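PDB 4IGB: LPXTG cell wall surface protein from Streptococcus gordonii, which probably serves as a cell-wall-anchored surface adhesin, this chain holding its N-terminal N1 and N2 domains. Local coordinates for residues Val232-Ser237 / Ser241-Gln246. Numbering follows the deposited sequence.
Sequences VQEEAS and SWIATQ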
ATOM      1  N   VAL B 232      -4.230 -16.118  14.514  1.00 15.58           N
ATOM      2  CA  VAL B 232      -5.542 -15.830  15.065  1.00 20.18           C
ATOM      3  C   VAL B 232      -5.923 -14.402  14.659  1.00 27.63           C
ATOM      4  O   VAL B 232      -5.137 -13.465  14.851  1.00 20.38           O
ATOM      5  CB  VAL B 232      -5.562 -15.976  16.595  1.00 22.84           C
ATOM      6  CG1 VAL B 232      -6.784 -15.290  17.190  1.00 25.15           C
ATOM      7  CG2 VAL B 232      -5.528 -17.451  16.986  1.00 27.87           C
ATOM      8  N   GLN B 233      -7.107 -14.240  14.073  1.00 17.37           N
ATOM      9  CA  GLN B 233      -7.597 -12.914  13.736  1.00 19.73           C
ATOM     10  C   GLN B 233      -8.579 -12.476  14.800  1.00 22.70           C
ATOM     11  O   GLN B 233      -9.612 -13.103  15.022  1.00 25.61           O
ATOM     12  CB  GLN B 233      -8.252 -12.856  12.359  1.00 15.76           C
ATOM     13  CG  GLN B 233      -8.834 -11.470  12.065  1.00 11.63           C
ATOM     14  CD  GLN B 233      -9.299 -11.319  10.634  1.00 22.57           C
ATOM     15  OE1 GLN B 233      -8.664 -11.829   9.702  1.00 20.56           O
ATOM     16  NE2 GLN B 233     -10.424 -10.632  10.448  1.00 14.42           N
ATOM     17  N   GLU B 234      -8.249 -11.391  15.466  1.00 15.97           N
ATOM     18  CA  GLU B 234      -9.010 -10.987  16.613  1.00 20.02           C
ATOM     19  C   GLU B 234      -9.545  -9.590  16.384  1.00 20.43           C
ATOM     20  O   GLU B 234      -8.781  -8.635  16.311  1.00 20.54           O
ATOM     21  CB  GLU B 234      -8.104 -11.020  17.829  1.00 22.03           C
ATOM     22  CG  GLU B 234      -8.641 -10.309  19.030  1.00 34.01           C
ATOM     23  CD  GLU B 234      -7.701 -10.450  20.198  1.00 48.08           C
ATOM     24  OE1 GLU B 234      -7.558 -11.591  20.695  1.00 34.73           O
ATOM     25  OE2 GLU B 234      -7.085  -9.428  20.589  1.00 54.70           O
ATOM     26  N   GLU B 235     -10.863  -9.478  16.279  1.00 19.66           N
ATOM     27  CA  GLU B 235     -11.497  -8.197  16.003  1.00 20.09           C
ATOM     28  C   GLU B 235     -12.068  -7.548  17.259  1.00 28.65           C
ATOM     29  O   GLU B 235     -13.041  -8.039  17.849  1.00 19.31           O
ATOM     30  CB  GLU B 235     -12.587  -8.370  14.947  1.00 18.99           C
ATOM     31  CG  GLU B 235     -12.027  -8.595  13.554  1.00 26.93           C
ATOM     32  CD  GLU B 235     -13.053  -9.103  12.575  1.00 29.53           C
ATOM     33  OE1 GLU B 235     -14.260  -9.085  12.899  1.00 23.08           O
ATOM     34  OE2 GLU B 235     -12.650  -9.522  11.474  1.00 27.25           O
ATOM     35  N   ALA B 236     -11.446  -6.444  17.670  1.00 22.03           N
ATOM     36  CA  ALA B 236     -11.969  -5.632  18.752  1.00 17.50           C
ATOM     37  C   ALA B 236     -12.653  -4.426  18.123  1.00 25.96           C
ATOM     38  O   ALA B 236     -12.620  -4.250  16.899  1.00 23.71           O
ATOM     39  CB  ALA B 236     -10.856  -5.209  19.704  1.00 25.96           C
ATOM     40  N   SER B 237     -13.289  -3.593  18.934  1.00 25.05           N
ATOM     41  CA  SER B 237     -14.053  -2.482  18.365  1.00 31.56           C
ATOM     42  C   SER B 237     -13.160  -1.440  17.682  1.00 29.01           C
ATOM     43  O   SER B 237     -13.560  -0.819  16.702  1.00 33.16           O
ATOM     44  CB  SER B 237     -14.896  -1.815  19.442  1.00 29.61           C
ATOM     45  OG  SER B 237     -14.054  -1.392  20.487  1.00 36.29           O
ATOM     46  N   SER B 241      -6.476  -7.499  15.087  1.00 18.46           N
ATOM     47  CA  SER B 241      -5.100  -7.947  15.276  1.00 17.66           C
ATOM     48  C   SER B 241      -4.889  -9.312  14.664  1.00 22.57           C
ATOM     49  O   SER B 241      -5.801 -10.139  14.645  1.00 19.68           O
ATOM     50  CB  SER B 241      -4.768  -8.035  16.764  1.00 20.22           C
ATOM     51  OG  SER B 241      -4.773  -6.758  17.374  1.00 19.62           O
ATOM     52  N   TRP B 242      -3.680  -9.548  14.171  1.00 18.34           N
ATOM     53  CA  TRP B 242      -3.295 -10.864  13.692  1.00 17.87           C
ATOM     54  C   TRP B 242      -2.207 -11.406  14.597  1.00 24.99           C
ATOM     55  O   TRP B 242      -1.125 -10.824  14.700  1.00 24.64           O
ATOM     56  CB  TRP B 242      -2.880 -10.802  12.222  1.00 12.30           C
ATOM     57  CG  TRP B 242      -4.074 -10.582  11.362  1.00 18.92           C
ATOM     58  CD1 TRP B 242      -4.884 -11.545  10.817  1.00 17.97           C
ATOM     59  CD2 TRP B 242      -4.651  -9.319  10.992  1.00 20.60           C
ATOM     60  NE1 TRP B 242      -5.906 -10.958  10.110  1.00 20.25           N
ATOM     61  CE2 TRP B 242      -5.784  -9.591  10.200  1.00 19.67           C
ATOM     62  CE3 TRP B 242      -4.308  -7.986  11.239  1.00 20.69           C
ATOM     63  CZ2 TRP B 242      -6.573  -8.586   9.654  1.00 16.72           C
ATOM     64  CZ3 TRP B 242      -5.096  -6.983  10.686  1.00 20.42           C
ATOM     65  CH2 TRP B 242      -6.211  -7.291   9.907  1.00 22.03           C
ATOM     66  N   ILE B 243      -2.510 -12.508  15.277  1.00 19.00           N
ATOM     67  CA  ILE B 243      -1.698 -12.939  16.408  1.00 17.73           C
ATOM     68  C   ILE B 243      -0.995 -14.256  16.124  1.00 23.36           C
ATOM     69  O   ILE B 243      -1.610 -15.190  15.623  1.00 23.43           O
ATOM     70  CB  ILE B 243      -2.558 -13.045  17.669  1.00 24.53           C
ATOM     71  CG1 ILE B 243      -3.223 -11.687  17.947  1.00 21.37           C
ATOM     72  CG2 ILE B 243      -1.710 -13.502  18.868  1.00 20.71           C
ATOM     73  CD1 ILE B 243      -4.398 -11.737  18.904  1.00 25.27           C
ATOM     74  N   ALA B 244       0.302 -14.305  16.420  1.00 20.78           N
ATOM     75  CA  ALA B 244       1.120 -15.489  16.165  1.00 22.95           C
ATOM     76  C   ALA B 244       0.605 -16.729  16.886  1.00 25.18           C
ATOM     77  O   ALA B 244       0.149 -16.652  18.025  1.00 22.35           O
ATOM     78  CB  ALA B 244       2.566 -15.234  16.554  1.00 19.97           C
ATOM     79  N   THR B 245       0.696 -17.876  16.221  1.00 24.79           N
ATOM     80  CA  THR B 245       0.360 -19.144  16.866  1.00 21.69           C
ATOM     81  C   THR B 245       1.482 -20.179  16.784  1.00 34.78           C
ATOM     82  O   THR B 245       1.507 -21.124  17.569  1.00 33.58           O
ATOM     83  CB  THR B 245      -0.939 -19.767  16.308  1.00 24.61           C
ATOM     84  OG1 THR B 245      -0.780 -20.046  14.910  1.00 27.40           O
ATOM     85  CG2 THR B 245      -2.113 -18.820  16.504  1.00 24.51           C
ATOM     86  N   GLN B 246       2.411 -20.010  15.846  1.00 32.84           N
ATOM     87  CA  GLN B 246       3.467 -21.004  15.687  1.00 32.06           C
ATOM     88  C   GLN B 246       4.664 -20.489  14.904  1.00 35.46           C
ATOM     89  O   GLN B 246       4.562 -19.521  14.149  1.00 32.38           O
ATOM     90  CB  GLN B 246       2.916 -22.264  15.016  1.00 31.60           C
ATOM     91  CG  GLN B 246       2.264 -22.009  13.662  1.00 34.01           C
ATOM     92  CD  GLN B 246       1.999 -23.295  12.889  1.00 49.78           C
ATOM     93  OE1 GLN B 246       0.955 -23.943  13.053  1.00 40.52           O
ATOM     94  NE2 GLN B 246       2.947 -23.670  12.036  1.00 47.24           N
TER
HETATM   95  O   HOH W   1      -7.417  -6.826  18.322  1.00 21.20           O
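Val232 and Glu234 pair with Ile243 and Ser241 in the antiparallel hairpin formed by strands 232-235 and 239-243, whose short segments run at 152° with axes 4.8 Å apart. Both are hydrogen-bonded pairs, each closed by two backbone bonds; Gln233 and Trp242 form the non-hydrogen-bonded pair between them. Their side chains lie side by side on one face. Trp242 NE1 gives its hydrogen to Gln233 OE1 at 2.9 Å, bent to 140° and arriving from above the amide's carbonyl plane, with amide and indole turned 68° apart. With CG anti to the backbone N and an extended chain, Gln233 carries its CG above the indole plane, at the NE1 rim. Its NE2 reaches Glu235 OE2 at 2.7 Å and also Glu16, while OE1 has a second donor in Arg223. On the other face, Ile243 CD1 lies 3.6 Å from Glu234 OE1; just past the strand end, Thr245 CG2 meets Val232 CG2 at 3.7 Å. A water links Glu234 O to Ser241 OG. Strand 232-235 is an edge strand of its sheet within the N-terminal domain; bonds to both ends of the Gln233 amide should fix its flip and tie this edge to strands 14-19 and 220-226 of a neighbouring sheet.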